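PDB 6JKM: mitotic checkpoint control protein kinase BUB1 from Drosophila melanogaster, which probably acts as an ATP-binding protein kinase of the mitotic checkpoint at kinetochores, and is represented here by its C-terminal kinase domain. Local coordinates for residues Gly38-Leu43 against Leu84-Pro89; Gly79-Leu84 against Phe133-Ser138. All coordinates share one frame; numbering follows the deposited sequence.

Contact 1. Residues Gly38-Leu43 against Leu84-Pro89; sequences GHVKRL and LKQERP. With ADP (adenosine-5'-diphosphate), chain B.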
# COMPACT_ATOMS: atom_id res chain seq x y z
N GLY A 38 9.29 8.18 28.02
CA GLY A 38 10.39 7.30 28.34
C GLY A 38 10.10 5.87 27.94
O GLY A 38 10.91 5.22 27.29
N HIS A 39 8.92 5.38 28.31
CA HIS A 39 8.60 3.98 28.12
C HIS A 39 7.16 3.79 27.67
O HIS A 39 6.23 4.25 28.33
CB HIS A 39 8.85 3.19 29.42
CG HIS A 39 8.53 1.73 29.31
ND1 HIS A 39 9.39 0.83 28.70
CD2 HIS A 39 7.47 1.00 29.72
CE1 HIS A 39 8.86 -0.38 28.74
NE2 HIS A 39 7.69 -0.30 29.36
N VAL A 40 7.00 3.10 26.53
CA VAL A 40 5.69 2.77 26.03
C VAL A 40 5.36 1.33 26.39
O VAL A 40 6.13 0.42 26.09
CB VAL A 40 5.60 2.96 24.50
CG1 VAL A 40 4.30 2.41 23.98
CG2 VAL A 40 5.71 4.44 24.15
N LYS A 41 4.23 1.14 27.06
CA LYS A 41 3.75 -0.17 27.45
C LYS A 41 3.29 -0.98 26.24
O LYS A 41 2.90 -0.42 25.22
CB LYS A 41 2.60 -0.05 28.44
CG LYS A 41 2.95 0.65 29.72
CD LYS A 41 1.70 0.89 30.53
CE LYS A 41 2.01 1.75 31.73
NZ LYS A 41 2.54 3.08 31.35
N ARG A 42 3.34 -2.31 26.37
CA ARG A 42 2.76 -3.20 25.38
C ARG A 42 1.25 -3.03 25.33
O ARG A 42 0.59 -2.95 26.37
CB ARG A 42 3.11 -4.65 25.72
CG ARG A 42 4.59 -4.92 25.57
CD ARG A 42 4.98 -6.34 25.92
NE ARG A 42 6.42 -6.53 25.77
CZ ARG A 42 7.00 -6.86 24.61
NH1 ARG A 42 6.24 -7.08 23.55
NH2 ARG A 42 8.31 -7.00 24.53
N LEU A 43 0.72 -2.93 24.11
CA LEU A 43 -0.72 -2.86 23.92
C LEU A 43 -1.37 -4.12 24.48
O LEU A 43 -0.82 -5.21 24.36
CB LEU A 43 -1.08 -2.72 22.43
CG LEU A 43 -0.64 -1.42 21.75
CD1 LEU A 43 -1.05 -1.39 20.27
CD2 LEU A 43 -1.14 -0.19 22.50
N LEU A 84 -4.27 0.98 16.18
CA LEU A 84 -3.11 1.32 16.98
C LEU A 84 -1.98 0.40 16.56
O LEU A 84 -2.11 -0.82 16.68
CB LEU A 84 -3.41 1.20 18.49
CG LEU A 84 -4.58 2.08 18.95
CD1 LEU A 84 -5.82 1.26 19.19
CD2 LEU A 84 -4.20 2.89 20.20
N LYS A 85 -0.91 0.96 16.03
CA LYS A 85 0.17 0.12 15.52
C LYS A 85 1.40 0.29 16.39
O LYS A 85 1.94 1.39 16.51
CB LYS A 85 0.49 0.47 14.06
CG LYS A 85 1.58 -0.41 13.44
CD LYS A 85 1.80 -0.05 11.95
CE LYS A 85 2.85 -0.96 11.33
NZ LYS A 85 2.85 -0.85 9.83
N GLN A 86 1.82 -0.81 17.00
CA GLN A 86 2.96 -0.80 17.90
C GLN A 86 4.12 -1.55 17.30
O GLN A 86 3.93 -2.62 16.73
CB GLN A 86 2.59 -1.42 19.23
CG GLN A 86 3.76 -1.52 20.19
CD GLN A 86 3.29 -1.71 21.60
OE1 GLN A 86 2.73 -2.74 21.93
NE2 GLN A 86 3.52 -0.72 22.44
N GLU A 87 5.32 -1.00 17.43
CA GLU A 87 6.52 -1.64 16.91
C GLU A 87 7.71 -1.44 17.84
O GLU A 87 7.88 -0.36 18.39
CB GLU A 87 6.86 -1.10 15.51
CG GLU A 87 8.12 -1.75 14.91
CD GLU A 87 8.21 -1.63 13.39
OE1 GLU A 87 7.24 -1.17 12.75
OE2 GLU A 87 9.27 -2.02 12.84
N ARG A 88 8.50 -2.50 18.00
CA ARG A 88 9.80 -2.49 18.68
C ARG A 88 10.88 -2.92 17.69
O ARG A 88 10.72 -3.95 17.02
CB ARG A 88 9.82 -3.46 19.86
CG ARG A 88 8.85 -3.18 20.98
CD ARG A 88 8.60 -4.46 21.80
NE ARG A 88 7.25 -4.98 21.57
CZ ARG A 88 6.96 -6.06 20.84
NH1 ARG A 88 7.93 -6.79 20.30
NH2 ARG A 88 5.69 -6.42 20.69
N PRO A 89 11.98 -2.16 17.58
CA PRO A 89 12.19 -0.86 18.21
C PRO A 89 11.34 0.22 17.57
O PRO A 89 10.59 -0.06 16.63
CB PRO A 89 13.68 -0.59 17.97
CG PRO A 89 14.00 -1.36 16.75
CD PRO A 89 13.18 -2.61 16.86
PB ADP B . 2.85 -4.45 9.16
O1B ADP B . 3.07 -5.37 10.31
O2B ADP B . 3.95 -3.42 9.01
O3B ADP B . 2.53 -5.20 7.87
PA ADP B . 0.40 -2.92 8.70
O1A ADP B . 0.36 -1.44 9.03
O2A ADP B . 0.46 -3.40 7.27
O3A ADP B . 1.52 -3.64 9.62
O5' ADP B . -0.93 -3.61 9.31
C5' ADP B . -1.07 -5.04 9.32
C4' ADP B . -2.52 -5.44 9.03
O4' ADP B . -3.40 -4.91 10.03
C3' ADP B . -3.04 -4.83 7.74
O3' ADP B . -2.73 -5.62 6.59
C2' ADP B . -4.53 -4.80 8.01
O2' ADP B . -5.03 -6.12 7.74
C1' ADP B . -4.64 -4.48 9.49
N9 ADP B . -4.70 -3.00 9.59
C8 ADP B . -3.65 -2.15 9.69
N7 ADP B . -4.06 -0.86 9.74
C5 ADP B . -5.40 -0.85 9.66
C6 ADP B . -6.46 0.17 9.66
N6 ADP B . -6.18 1.50 9.75
N1 ADP B . -7.74 -0.27 9.55
C2 ADP B . -8.06 -1.57 9.47
N3 ADP B . -7.14 -2.55 9.48
C4 ADP B . -5.82 -2.26 9.56

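Contact 2. Residues Gly79-Leu84 against Phe133-Ser138; sequences GKKVAL and FSDYGS. With ADP (adenosine-5'-diphosphate), chain B.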
# COMPACT_ATOMS: atom_id res chain seq x y z
N GLY A 79 -15.58 9.33 19.32
CA GLY A 79 -16.20 8.03 19.10
C GLY A 79 -15.59 7.27 17.94
O GLY A 79 -15.98 6.14 17.67
N LYS A 80 -14.62 7.87 17.25
CA LYS A 80 -14.05 7.26 16.05
C LYS A 80 -13.20 6.02 16.34
O LYS A 80 -12.41 6.00 17.29
CB LYS A 80 -13.21 8.29 15.29
CG LYS A 80 -14.06 9.22 14.43
CD LYS A 80 -13.35 10.55 14.13
CE LYS A 80 -13.88 11.18 12.85
NZ LYS A 80 -13.41 12.59 12.69
N LYS A 81 -13.37 4.99 15.52
CA LYS A 81 -12.56 3.77 15.61
C LYS A 81 -11.17 4.04 15.04
O LYS A 81 -11.03 4.70 14.01
CB LYS A 81 -13.21 2.63 14.83
CG LYS A 81 -14.08 1.69 15.64
CD LYS A 81 -14.62 0.60 14.72
CE LYS A 81 -15.43 -0.43 15.48
NZ LYS A 81 -15.90 -1.53 14.56
N VAL A 82 -10.16 3.50 15.70
CA VAL A 82 -8.79 3.72 15.28
C VAL A 82 -8.01 2.41 15.22
O VAL A 82 -8.36 1.43 15.88
CB VAL A 82 -8.04 4.68 16.24
CG1 VAL A 82 -8.68 6.08 16.27
CG2 VAL A 82 -7.94 4.07 17.66
N ALA A 83 -6.96 2.40 14.40
CA ALA A 83 -5.94 1.36 14.47
C ALA A 83 -4.82 1.86 15.36
O ALA A 83 -4.44 3.03 15.28
CB ALA A 83 -5.41 0.99 13.10
N LEU A 84 -4.27 0.98 16.18
CA LEU A 84 -3.11 1.32 16.98
C LEU A 84 -1.98 0.40 16.56
O LEU A 84 -2.11 -0.82 16.68
CB LEU A 84 -3.41 1.20 18.49
CG LEU A 84 -4.58 2.08 18.95
CD1 LEU A 84 -5.82 1.26 19.19
CD2 LEU A 84 -4.20 2.89 20.20
N PHE A 133 -9.32 3.68 11.51
CA PHE A 133 -9.59 2.27 11.30
C PHE A 133 -10.56 2.04 10.14
O PHE A 133 -11.60 2.69 10.06
CB PHE A 133 -10.18 1.66 12.58
CG PHE A 133 -10.39 0.16 12.52
CD1 PHE A 133 -9.32 -0.71 12.69
CD2 PHE A 133 -11.65 -0.37 12.33
CE1 PHE A 133 -9.51 -2.07 12.66
CE2 PHE A 133 -11.84 -1.74 12.30
CZ PHE A 133 -10.77 -2.59 12.46
N SER A 134 -10.24 1.11 9.24
CA SER A 134 -11.21 0.70 8.22
C SER A 134 -12.02 -0.53 8.64
O SER A 134 -11.45 -1.57 8.95
CB SER A 134 -10.50 0.38 6.91
OG SER A 134 -11.39 -0.30 6.04
N ASP A 135 -13.34 -0.44 8.65
CA ASP A 135 -14.14 -1.61 9.01
C ASP A 135 -14.15 -2.70 7.93
O ASP A 135 -14.64 -3.81 8.16
CB ASP A 135 -15.58 -1.20 9.31
CG ASP A 135 -15.72 -0.45 10.62
OD1 ASP A 135 -15.77 -1.10 11.69
OD2 ASP A 135 -15.78 0.80 10.57
N TYR A 136 -13.61 -2.39 6.75
CA TYR A 136 -13.59 -3.37 5.66
C TYR A 136 -12.27 -4.10 5.59
O TYR A 136 -12.18 -5.14 4.96
CB TYR A 136 -13.89 -2.71 4.32
CG TYR A 136 -15.21 -1.99 4.30
CD1 TYR A 136 -16.39 -2.67 3.99
CD2 TYR A 136 -15.30 -0.64 4.63
CE1 TYR A 136 -17.61 -2.00 3.97
CE2 TYR A 136 -16.51 0.02 4.64
CZ TYR A 136 -17.65 -0.66 4.31
OH TYR A 136 -18.85 0.02 4.32
N GLY A 137 -11.23 -3.56 6.21
CA GLY A 137 -9.95 -4.25 6.27
C GLY A 137 -9.16 -4.17 4.98
O GLY A 137 -9.40 -3.31 4.16
N SER A 138 -8.21 -5.08 4.80
CA SER A 138 -7.33 -5.01 3.64
C SER A 138 -7.93 -5.72 2.44
O SER A 138 -8.95 -6.41 2.55
CB SER A 138 -5.97 -5.62 3.95
OG SER A 138 -6.08 -7.04 4.02
PB ADP B . 2.85 -4.45 9.16
O1B ADP B . 3.07 -5.37 10.31
O2B ADP B . 3.95 -3.42 9.01
O3B ADP B . 2.53 -5.20 7.87
PA ADP B . 0.40 -2.92 8.70
O1A ADP B . 0.36 -1.44 9.03
O2A ADP B . 0.46 -3.40 7.27
O3A ADP B . 1.52 -3.64 9.62
O5' ADP B . -0.93 -3.61 9.31
C5' ADP B . -1.07 -5.04 9.32
C4' ADP B . -2.52 -5.44 9.03
O4' ADP B . -3.40 -4.91 10.03
C3' ADP B . -3.04 -4.83 7.74
O3' ADP B . -2.73 -5.62 6.59
C2' ADP B . -4.53 -4.80 8.01
O2' ADP B . -5.03 -6.12 7.74
C1' ADP B . -4.64 -4.48 9.49
N9 ADP B . -4.70 -3.00 9.59
C8 ADP B . -3.65 -2.15 9.69
N7 ADP B . -4.06 -0.86 9.74
C5 ADP B . -5.40 -0.85 9.66
C6 ADP B . -6.46 0.17 9.66
N6 ADP B . -6.18 1.50 9.75
N1 ADP B . -7.74 -0.27 9.55
C2 ADP B . -8.06 -1.57 9.47
N3 ADP B . -7.14 -2.55 9.48
C4 ADP B . -5.82 -2.26 9.56

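Contact 1. Residues Gly38-Leu43 against Leu84-Pro89
On strand 81-87 of the kinase N-lobe, which carries the ATP-site lysine, Q86 turns away from the nucleotide to grip the loop 38-43. Its extended chain, with CG anti to the backbone N (chi1 177°), carries the amide between two backbone groups. Q86 NE2 donates to K41 O at 2.9 Å, with the acceptor in the amide plane, and Q86 OE1 accepts from L43 N at 3.0 Å in a nearly straight bond (171°). Glutamine suits the place because one flat group supplies both a donor and an acceptor to a loop without regular structure. With a leucine here, K41 O and L43 N would probably lose their mates and the loop would be held less firmly. Beside the amide, V40 CG1 lies 3.6 Å from Q86 NE2. L43 adds an apolar patch, CD1 lying 3.9 Å from L84 CB, and also packs on L49 and Y71. Further out, the R42 and R88 guanidiniums come close despite like charge: R42 CZ lies 3.6 Å above the R88 plane, toward its rim, with the planes 42° apart. R88 NH1 is hydrogen-bonded to A66 O, while R42 is exposed, so solvent may soften the repulsion. K85 points the other way; its NZ reaches ADP O1A at 2.7 Å and also bonds O3A and O2B, with E94 of helix 92-104 as salt-bridge partner, the lysine-glutamate pair typical of protein kinases.

Contact 2. Residues Gly79-Leu84 against Phe133-Ser138
The phenyl ring of F133 meets A83 N at its edge, near the ring plane, while K81 CD, V82 O and ADP N1 approach it obliquely. Having CG anti to the backbone N (chi1 -175°) turns the ring to lie alongside strand 81-87, next to the nucleotide, nearly parallel to the adenine but displaced, with F133 CD1 3.5 Å from ADP N1. A83 lies on the same side of the adenine plane, its CB 3.5 Å from ADP N6; the small methyl lets the base come close. Residues 133-138 belong to the hinge between the kinase lobes, whose backbone reads the adenine: S134 N donates to ADP N1 at 2.9 Å, almost straight (171°), and E132 O also bonds the ADP. The hinge is tied to the strand by F133 N, which donates to K81 O at 3.2 Å from above the carbonyl plane. On the exposed side the extended K81 chain passes the ring, and its NZ forms a salt bridge of 2.9 Å with D135 OD1, the side chains crossing at about a right angle. S134 turns the chain next: its OG accepts from Y136 N at 3.1 Å and from G137 N, an ST turn and ST motif, while also bonding L190 O. G137 takes a positive phi, which glycine adopts readily, and S138 N-caps helix 139-150, its OG making weak bonds to I140 N and G141 N.

Strand 81-87 serves both contacts, and L84 belongs to both. Their centres lie 19 Å apart, contact 2 toward the start of the strand and contact 1 toward its end. Along the chain the segments alternate: loop 38-43, then 79-84, 84-89 and finally 133-138, so the two pairings cross. Contact 1 fastens the loop between strands 34-36 and 47-51 to the N-lobe sheet, whereas contact 2 joins that sheet to the hinge leading into helix 139-150. Both reach the same ADP, contact 1 at the phosphates and contact 2 at the adenine, so one strand spans the nucleotide from base to phosphate.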